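Local coordinates for protein rhamnonate dehydratase (PDB 3FXG) that probably dehydrates the sugar acid rhamnonate, as a magnesium-dependent lyase of the enolase superfamily, at residues A[221-226]-A[245-250]; A[270-275]-A[294-299]. All blocks are in the same frame, centred on the assembly; numbering follows the deposited sequence.

Contact 1: residues A[221-226]-A[245-250]; sequences VDCYMS and NWWEEC. With MG (magnesium ion), chain I.
V221 and W247, then D222 and E248, pair as neighbours on two parallel strands of the TIM-barrel domain, joined by helix 229-238 in a beta-alpha-beta crossover. V221 is held at both ends: its N gives a hydrogen bond to O of W246, and its O receives N of E248 at 2.8 Å, an almost straight bond. C223 N continues the ladder to O of E248; beyond it the chains leave strand geometry, and M225 N reaches O of E249 in a bent, weak bond. On the side facing helix 229-238, V221 lays CB and CG1 against the six-membered ring of W247, CB standing off-centre over one face, 3.8 Å from CE3. C223 SG meets the same ring at its edge and lies 4.0 Å from SG of C250. The opposite face of the sheet carries the metal site. D222 and E248 both hold CG anti to the backbone N (chi1 -168° and -172°), and the side chains cross at a slant, carboxylate planes 54° apart. OD2 of D222 and OE2 of E248, only 3.1 Å from each other, each bind magnesium, whose positive charge would offset their repulsion; E275 supplies the third carboxylate. The remaining oxygens are used too: OE1 of E248 takes NE1 of W246 on its anti lone pair and a salt bridge from K185, while OD1 of D222 accepts Y224 N in an Asx turn. OE1 of E249 is hydrogen-bonded to ND1 of H276. A metal-bound water donates to D222 OD1 and to E249 OE2, at 2.7 Å from each.

Contact 2: residues A[270-275]-A[294-299]; sequences KFTTGE and IIQPDV. With MG (magnesium ion), chain I.
Q296 and T272, the residues most buried by this contact, meet through their polar ends. The hydroxyl OG1 of T272 donates to OE1 of Q296 at 2.8 Å, arriving from above the amide's carbonyl plane (53° out of it) and nearly at right angles to the C=O bond. Two torsions make the meeting possible: T272 places OG1 between its backbone N and carbonyl carbon (chi1 75°), and Q296 runs extended beyond CG, carrying its amide across the threonine. The other end of that amide, NE2, is hydrogen-bonded to E248, so both ends of the group are tied and its rotation is fixed. I294 covers the methyl side of T272: CG2 lies 3.6 Å from CB of I294, the two side chains running alongside each other in the same direction. T272 and I294 belong to a parallel pairing of barrel strands, 270-273 with the short 294-295, connected by helix 279-287 as a beta-alpha-beta unit. Its firm backbone bond runs from Q296 N to T273 O at 2.8 Å; the bond from T273 N to I294 O is long and weak. Further along, G274, with no side chain, takes a backbone conformation with positive phi (125°) and passes close against Q296. E275 follows with its CB 3.4 Å from O of Q296. Its extended side chain delivers OE2 to magnesium at 2.2 Å, beside the ligands D222 and E248. One water ties this carboxylate to the glutamine, donating to E275 OE2 and to Q296 OE1 while accepting from E275 N. A second water bridges E275 O and D298 N, the latter at 2.8 Å; the D298 carboxylate is hydrogen-bonded to H325.

How the contacts relate
Contacts 1 and 2 follow one another along the chain, each closing one beta-alpha-beta unit of the same barrel, and their centres lie about 10 Å apart. Strands 246-248 and 270-273 are neighbours, so the two pairings form one run of four parallel strands in the order 219-222, 246-248, 270-273, 294-295. Across the seam, E249 N and T272 O make a probable hydrogen bond of 2.8 Å. Both contacts end at the same magnesium: contact 1 contributes two carboxylates, contact 2 the third, and two metal-bound waters belong to both. Successive barrel strands thus place the metal ligands together, the arrangement expected of an enolase-superfamily active site.

Contact 1: residues A[221-226]-A[245-250]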
ATOM      1  N   VAL A 221     -12.856  -0.771  30.229  1.00 12.87           N
ATOM      2  CA  VAL A 221     -12.965  -2.215  30.399  1.00 14.11           C
ATOM      3  C   VAL A 221     -11.644  -2.926  30.135  1.00 14.82           C
ATOM      4  O   VAL A 221     -11.069  -2.805  29.052  1.00 15.02           O
ATOM      5  CB  VAL A 221     -14.043  -2.801  29.454  1.00 13.44           C
ATOM      6  CG1 VAL A 221     -14.200  -4.296  29.699  1.00 13.09           C
ATOM      7  CG2 VAL A 221     -15.373  -2.075  29.674  1.00 13.56           C
ATOM      8  N   ASP A 222     -11.166  -3.668  31.128  1.00 14.59           N
ATOM      9  CA  ASP A 222      -9.915  -4.408  30.989  1.00 16.64           C
ATOM     10  C   ASP A 222     -10.238  -5.828  30.551  1.00 15.67           C
ATOM     11  O   ASP A 222     -11.048  -6.507  31.183  1.00 15.69           O
ATOM     12  CB  ASP A 222      -9.158  -4.432  32.314  1.00 17.19           C
ATOM     13  CG  ASP A 222      -7.731  -4.919  32.158  1.00 19.21           C
ATOM     14  OD1 ASP A 222      -7.532  -6.082  31.751  1.00 17.57           O
ATOM     15  OD2 ASP A 222      -6.805  -4.133  32.443  1.00 21.46           O
ATOM     16  N   CYS A 223      -9.598  -6.278  29.476  1.00 14.28           N
ATOM     17  CA  CYS A 223      -9.853  -7.611  28.940  1.00 14.33           C
ATOM     18  C   CYS A 223      -8.717  -8.620  29.131  1.00 14.39           C
ATOM     19  O   CYS A 223      -8.804  -9.757  28.663  1.00 15.12           O
ATOM     20  CB  CYS A 223     -10.223  -7.497  27.458  1.00 14.10           C
ATOM     21  SG  CYS A 223     -11.674  -6.434  27.145  1.00 14.24           S
ATOM     22  N   TYR A 224      -7.663  -8.199  29.824  1.00 12.83           N
ATOM     23  CA  TYR A 224      -6.504  -9.044  30.121  1.00 13.44           C
ATOM     24  C   TYR A 224      -6.106 -10.025  29.002  1.00 12.06           C
ATOM     25  O   TYR A 224      -6.108 -11.241  29.205  1.00 11.47           O
ATOM     26  CB  TYR A 224      -6.761  -9.812  31.432  1.00 13.59           C
ATOM     27  CG  TYR A 224      -5.518 -10.398  32.081  1.00 15.56           C
ATOM     28  CD1 TYR A 224      -4.493  -9.571  32.549  1.00 15.81           C
ATOM     29  CD2 TYR A 224      -5.359 -11.778  32.208  1.00 14.74           C
ATOM     30  CE1 TYR A 224      -3.333 -10.110  33.127  1.00 16.80           C
ATOM     31  CE2 TYR A 224      -4.207 -12.324  32.782  1.00 15.20           C
ATOM     32  CZ  TYR A 224      -3.199 -11.486  33.236  1.00 16.84           C
ATOM     33  OH  TYR A 224      -2.050 -12.027  33.773  1.00 14.97           O
HETATM   34  N   MSE A 225      -5.755  -9.475  27.839  1.00 12.30           N
HETATM   35  CA  MSE A 225      -5.329 -10.238  26.657  1.00 13.69           C
HETATM   36  C   MSE A 225      -6.106 -11.538  26.403  1.00 13.49           C
HETATM   37  O   MSE A 225      -5.569 -12.499  25.851  1.00 14.13           O
HETATM   38  CB  MSE A 225      -3.814 -10.527  26.746  1.00 18.60           C
HETATM   39  CG  MSE A 225      -3.350 -11.331  27.962  1.00 22.63           C
HETATM   40 SE   MSE A 225      -1.395 -11.358  28.274  1.00 31.64          SE
HETATM   41  CE  MSE A 225      -1.438 -11.664  30.183  1.00 24.91           C
ATOM     42  N   SER A 226      -7.392 -11.539  26.739  1.00 12.48           N
ATOM     43  CA  SER A 226      -8.199 -12.750  26.615  1.00 13.78           C
ATOM     44  C   SER A 226      -9.165 -12.912  25.448  1.00 13.31           C
ATOM     45  O   SER A 226      -9.763 -13.977  25.304  1.00 12.91           O
ATOM     46  CB  SER A 226      -8.998 -12.944  27.902  1.00 14.36           C
ATOM     47  OG  SER A 226     -10.031 -11.972  27.988  1.00 15.43           O
ATOM     48  N   ASN A 245     -15.423   4.210  27.712  1.00 13.25           N
ATOM     49  CA  ASN A 245     -14.321   5.121  27.395  1.00 11.97           C
ATOM     50  C   ASN A 245     -13.267   4.434  26.524  1.00 12.86           C
ATOM     51  O   ASN A 245     -12.895   4.946  25.466  1.00 13.85           O
ATOM     52  CB  ASN A 245     -13.677   5.639  28.684  1.00 12.99           C
ATOM     53  CG  ASN A 245     -12.781   6.843  28.444  1.00 13.37           C
ATOM     54  OD1 ASN A 245     -11.877   7.125  29.230  1.00 17.05           O
ATOM     55  ND2 ASN A 245     -13.037   7.563  27.360  1.00 13.02           N
ATOM     56  N   TRP A 246     -12.769   3.287  26.972  1.00 11.40           N
ATOM     57  CA  TRP A 246     -11.807   2.541  26.174  1.00 11.67           C
ATOM     58  C   TRP A 246     -11.778   1.073  26.563  1.00 11.84           C
ATOM     59  O   TRP A 246     -12.148   0.702  27.681  1.00 10.54           O
ATOM     60  CB  TRP A 246     -10.395   3.154  26.256  1.00 10.01           C
ATOM     61  CG  TRP A 246      -9.569   2.822  27.482  1.00 12.50           C
ATOM     62  CD1 TRP A 246      -9.135   1.584  27.878  1.00 11.61           C
ATOM     63  CD2 TRP A 246      -9.010   3.757  28.416  1.00 11.94           C
ATOM     64  NE1 TRP A 246      -8.339   1.696  28.996  1.00 14.01           N
ATOM     65  CE2 TRP A 246      -8.246   3.017  29.345  1.00 12.30           C
ATOM     66  CE3 TRP A 246      -9.081   5.151  28.554  1.00 13.24           C
ATOM     67  CZ2 TRP A 246      -7.555   3.626  30.403  1.00 13.15           C
ATOM     68  CZ3 TRP A 246      -8.393   5.758  29.606  1.00 13.14           C
ATOM     69  CH2 TRP A 246      -7.640   4.992  30.516  1.00 13.70           C
ATOM     70  N   TRP A 247     -11.351   0.244  25.615  1.00  9.79           N
ATOM     71  CA  TRP A 247     -11.252  -1.195  25.808  1.00 10.77           C
ATOM     72  C   TRP A 247      -9.772  -1.536  25.878  1.00 12.29           C
ATOM     73  O   TRP A 247      -9.017  -1.260  24.938  1.00 12.69           O
ATOM     74  CB  TRP A 247     -11.928  -1.918  24.645  1.00 11.50           C
ATOM     75  CG  TRP A 247     -13.404  -1.655  24.588  1.00 12.04           C
ATOM     76  CD1 TRP A 247     -14.026  -0.562  24.059  1.00 12.12           C
ATOM     77  CD2 TRP A 247     -14.439  -2.490  25.117  1.00 13.31           C
ATOM     78  NE1 TRP A 247     -15.387  -0.665  24.224  1.00 15.01           N
ATOM     79  CE2 TRP A 247     -15.668  -1.840  24.870  1.00 14.21           C
ATOM     80  CE3 TRP A 247     -14.448  -3.729  25.774  1.00 16.44           C
ATOM     81  CZ2 TRP A 247     -16.896  -2.386  25.259  1.00 17.67           C
ATOM     82  CZ3 TRP A 247     -15.674  -4.273  26.161  1.00 17.09           C
ATOM     83  CH2 TRP A 247     -16.877  -3.599  25.901  1.00 15.96           C
ATOM     84  N   GLU A 248      -9.370  -2.143  26.992  1.00 12.14           N
ATOM     85  CA  GLU A 248      -7.970  -2.467  27.247  1.00 12.89           C
ATOM     86  C   GLU A 248      -7.516  -3.910  27.041  1.00 12.80           C
ATOM     87  O   GLU A 248      -8.171  -4.859  27.475  1.00 12.09           O
ATOM     88  CB  GLU A 248      -7.622  -2.024  28.670  1.00 12.71           C
ATOM     89  CG  GLU A 248      -6.152  -2.123  29.027  1.00 15.86           C
ATOM     90  CD  GLU A 248      -5.827  -1.368  30.303  1.00 15.64           C
ATOM     91  OE1 GLU A 248      -6.355  -0.250  30.479  1.00 14.72           O
ATOM     92  OE2 GLU A 248      -5.040  -1.886  31.121  1.00 16.80           O
ATOM     93  N   GLU A 249      -6.362  -4.047  26.391  1.00 13.31           N
ATOM     94  CA  GLU A 249      -5.736  -5.336  26.101  1.00 12.56           C
ATOM     95  C   GLU A 249      -6.718  -6.415  25.655  1.00 11.78           C
ATOM     96  O   GLU A 249      -6.747  -7.512  26.213  1.00 13.39           O
ATOM     97  CB  GLU A 249      -4.941  -5.823  27.322  1.00 14.01           C
ATOM     98  CG  GLU A 249      -3.693  -6.621  26.939  1.00 17.07           C
ATOM     99  CD  GLU A 249      -2.833  -7.036  28.127  1.00 20.90           C
ATOM    100  OE1 GLU A 249      -1.689  -7.483  27.890  1.00 20.14           O
ATOM    101  OE2 GLU A 249      -3.292  -6.928  29.288  1.00 21.36           O
ATOM    102  N   CYS A 250      -7.518  -6.100  24.641  1.00 11.62           N
ATOM    103  CA  CYS A 250      -8.496  -7.044  24.111  1.00 11.34           C
ATOM    104  C   CYS A 250      -7.838  -8.266  23.490  1.00 12.23           C
ATOM    105  O   CYS A 250      -8.347  -9.379  23.611  1.00 11.37           O
ATOM    106  CB  CYS A 250      -9.361  -6.378  23.043  1.00 11.90           C
ATOM    107  SG  CYS A 250     -10.381  -5.032  23.646  1.00 15.22           S
TER
HETATM  108 MG    MG I 501      -4.620  -3.831  32.133  1.00 20.55          MG
HETATM  109  O   HOH W   1      -4.861  -5.914  31.223  1.00 22.76           O
HETATM  110  O   HOH W   2      -4.457  -2.725  34.348  1.00 18.76           O

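Contact 2: residues A[270-275]-A[294-299]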
ATOM      1  N   LYS A 270     -12.072   3.833  21.418  1.00 11.53           N
ATOM      2  CA  LYS A 270     -10.691   3.789  21.881  1.00 10.84           C
ATOM      3  C   LYS A 270     -10.243   2.406  22.350  1.00 10.87           C
ATOM      4  O   LYS A 270     -10.975   1.703  23.052  1.00  9.81           O
ATOM      5  CB  LYS A 270     -10.483   4.799  23.019  1.00 12.54           C
ATOM      6  CG  LYS A 270     -10.744   6.251  22.621  1.00 16.84           C
ATOM      7  CD  LYS A 270     -10.103   7.219  23.614  1.00 21.51           C
ATOM      8  CE  LYS A 270     -10.916   7.356  24.881  1.00 24.89           C
ATOM      9  NZ  LYS A 270     -12.167   8.124  24.629  1.00 28.83           N
ATOM     10  N   PHE A 271      -9.029   2.031  21.955  1.00 10.20           N
ATOM     11  CA  PHE A 271      -8.441   0.752  22.336  1.00  8.76           C
ATOM     12  C   PHE A 271      -7.044   0.999  22.885  1.00  8.21           C
ATOM     13  O   PHE A 271      -6.339   1.892  22.412  1.00 10.30           O
ATOM     14  CB  PHE A 271      -8.379  -0.174  21.121  1.00 10.54           C
ATOM     15  CG  PHE A 271      -9.729  -0.599  20.636  1.00 11.73           C
ATOM     16  CD1 PHE A 271     -10.398  -1.654  21.250  1.00  9.67           C
ATOM     17  CD2 PHE A 271     -10.369   0.108  19.624  1.00 10.50           C
ATOM     18  CE1 PHE A 271     -11.692  -1.998  20.866  1.00 12.09           C
ATOM     19  CE2 PHE A 271     -11.666  -0.226  19.232  1.00 11.43           C
ATOM     20  CZ  PHE A 271     -12.329  -1.281  19.858  1.00 10.78           C
ATOM     21  N   THR A 272      -6.650   0.215  23.887  1.00  8.89           N
ATOM     22  CA  THR A 272      -5.335   0.366  24.502  1.00  9.70           C
ATOM     23  C   THR A 272      -4.714  -1.002  24.757  1.00 11.04           C
ATOM     24  O   THR A 272      -5.398  -2.024  24.700  1.00 11.67           O
ATOM     25  CB  THR A 272      -5.428   1.102  25.862  1.00 10.35           C
ATOM     26  OG1 THR A 272      -5.951   0.206  26.854  1.00 11.87           O
ATOM     27  CG2 THR A 272      -6.355   2.314  25.759  1.00  9.58           C
ATOM     28  N   THR A 273      -3.415  -1.014  25.034  1.00 11.53           N
ATOM     29  CA  THR A 273      -2.704  -2.253  25.328  1.00 11.18           C
ATOM     30  C   THR A 273      -1.246  -1.926  25.614  1.00 11.84           C
ATOM     31  O   THR A 273      -0.848  -0.757  25.571  1.00 11.35           O
ATOM     32  CB  THR A 273      -2.768  -3.243  24.139  1.00 12.82           C
ATOM     33  OG1 THR A 273      -2.217  -4.503  24.533  1.00 12.95           O
ATOM     34  CG2 THR A 273      -1.970  -2.710  22.947  1.00 12.90           C
ATOM     35  N   GLY A 274      -0.458  -2.952  25.925  1.00 11.67           N
ATOM     36  CA  GLY A 274       0.956  -2.732  26.162  1.00 11.51           C
ATOM     37  C   GLY A 274       1.580  -3.198  27.465  1.00 12.33           C
ATOM     38  O   GLY A 274       2.802  -3.266  27.551  1.00 12.05           O
ATOM     39  N   GLU A 275       0.786  -3.528  28.479  1.00 12.42           N
ATOM     40  CA  GLU A 275       1.394  -3.945  29.737  1.00 13.33           C
ATOM     41  C   GLU A 275       2.222  -5.218  29.596  1.00 12.78           C
ATOM     42  O   GLU A 275       3.105  -5.476  30.410  1.00 12.45           O
ATOM     43  CB  GLU A 275       0.343  -4.088  30.843  1.00 15.37           C
ATOM     44  CG  GLU A 275      -0.681  -5.186  30.668  1.00 20.26           C
ATOM     45  CD  GLU A 275      -1.812  -5.054  31.678  1.00 24.67           C
ATOM     46  OE1 GLU A 275      -2.071  -6.021  32.431  1.00 24.29           O
ATOM     47  OE2 GLU A 275      -2.437  -3.970  31.717  1.00 25.51           O
ATOM     48  N   ILE A 294      -3.846   4.593  23.428  1.00 10.96           N
ATOM     49  CA  ILE A 294      -2.967   4.690  24.589  1.00 12.14           C
ATOM     50  C   ILE A 294      -2.105   3.438  24.698  1.00 11.61           C
ATOM     51  O   ILE A 294      -2.599   2.327  24.515  1.00 12.23           O
ATOM     52  CB  ILE A 294      -3.771   4.797  25.911  1.00 12.20           C
ATOM     53  CG1 ILE A 294      -4.715   5.996  25.874  1.00 14.90           C
ATOM     54  CG2 ILE A 294      -2.813   4.930  27.096  1.00 13.58           C
ATOM     55  CD1 ILE A 294      -5.566   6.123  27.127  1.00 15.44           C
ATOM     56  N   ILE A 295      -0.815   3.608  24.976  1.00 12.30           N
ATOM     57  CA  ILE A 295       0.042   2.446  25.167  1.00 12.91           C
ATOM     58  C   ILE A 295       0.308   2.404  26.666  1.00 13.61           C
ATOM     59  O   ILE A 295       0.475   3.447  27.305  1.00 14.52           O
ATOM     60  CB  ILE A 295       1.347   2.522  24.337  1.00 14.06           C
ATOM     61  CG1 ILE A 295       2.175   3.746  24.715  1.00 14.54           C
ATOM     62  CG2 ILE A 295       0.990   2.540  22.852  1.00 13.84           C
ATOM     63  CD1 ILE A 295       3.538   3.771  24.028  1.00 14.93           C
ATOM     64  N   GLN A 296       0.343   1.199  27.229  1.00 13.20           N
ATOM     65  CA  GLN A 296       0.473   1.046  28.672  1.00 13.91           C
ATOM     66  C   GLN A 296       1.546   0.093  29.186  1.00 13.61           C
ATOM     67  O   GLN A 296       1.237  -0.977  29.714  1.00 14.92           O
ATOM     68  CB  GLN A 296      -0.888   0.608  29.215  1.00 13.38           C
ATOM     69  CG  GLN A 296      -2.038   1.479  28.710  1.00 13.92           C
ATOM     70  CD  GLN A 296      -3.401   0.834  28.901  1.00 17.12           C
ATOM     71  OE1 GLN A 296      -3.677  -0.239  28.357  1.00 15.68           O
ATOM     72  NE2 GLN A 296      -4.265   1.491  29.670  1.00 16.22           N
ATOM     73  N   PRO A 297       2.822   0.472  29.060  1.00 13.87           N
ATOM     74  CA  PRO A 297       3.877  -0.417  29.545  1.00 13.26           C
ATOM     75  C   PRO A 297       3.929  -0.432  31.066  1.00 13.99           C
ATOM     76  O   PRO A 297       3.466   0.508  31.716  1.00 12.59           O
ATOM     77  CB  PRO A 297       5.139   0.200  28.952  1.00 13.68           C
ATOM     78  CG  PRO A 297       4.827   1.657  28.982  1.00 15.25           C
ATOM     79  CD  PRO A 297       3.393   1.698  28.476  1.00 15.53           C
ATOM     80  N   ASP A 298       4.473  -1.507  31.626  1.00 13.87           N
ATOM     81  CA  ASP A 298       4.647  -1.611  33.070  1.00 15.09           C
ATOM     82  C   ASP A 298       6.134  -1.318  33.240  1.00 15.10           C
ATOM     83  O   ASP A 298       6.972  -2.000  32.651  1.00 14.13           O
ATOM     84  CB  ASP A 298       4.320  -3.022  33.571  1.00 16.56           C
ATOM     85  CG  ASP A 298       4.418  -3.137  35.081  1.00 18.62           C
ATOM     86  OD1 ASP A 298       5.518  -2.909  35.626  1.00 18.03           O
ATOM     87  OD2 ASP A 298       3.395  -3.447  35.729  1.00 23.35           O
ATOM     88  N   VAL A 299       6.459  -0.293  34.021  1.00 14.68           N
ATOM     89  CA  VAL A 299       7.846   0.107  34.213  1.00 15.58           C
ATOM     90  C   VAL A 299       8.735  -0.976  34.811  1.00 14.95           C
ATOM     91  O   VAL A 299       9.946  -0.978  34.592  1.00 14.08           O
ATOM     92  CB  VAL A 299       7.945   1.376  35.088  1.00 17.41           C
ATOM     93  CG1 VAL A 299       7.530   1.065  36.504  1.00 21.28           C
ATOM     94  CG2 VAL A 299       9.362   1.927  35.044  1.00 17.72           C
TER
HETATM   95 MG    MG I 501      -4.620  -3.831  32.133  1.00 20.55          MG
HETATM   96  O   HOH W   3      -2.309  -3.044  28.703  1.00 14.38           O
HETATM   97  O   HOH W   4       5.288  -3.731  30.090  1.00 15.42           O
HETATM   98  O   HOH W   2      -4.457  -2.725  34.348  1.00 18.76           O
HETATM   99  O   HOH W   1      -4.861  -5.914  31.223  1.00 22.76           O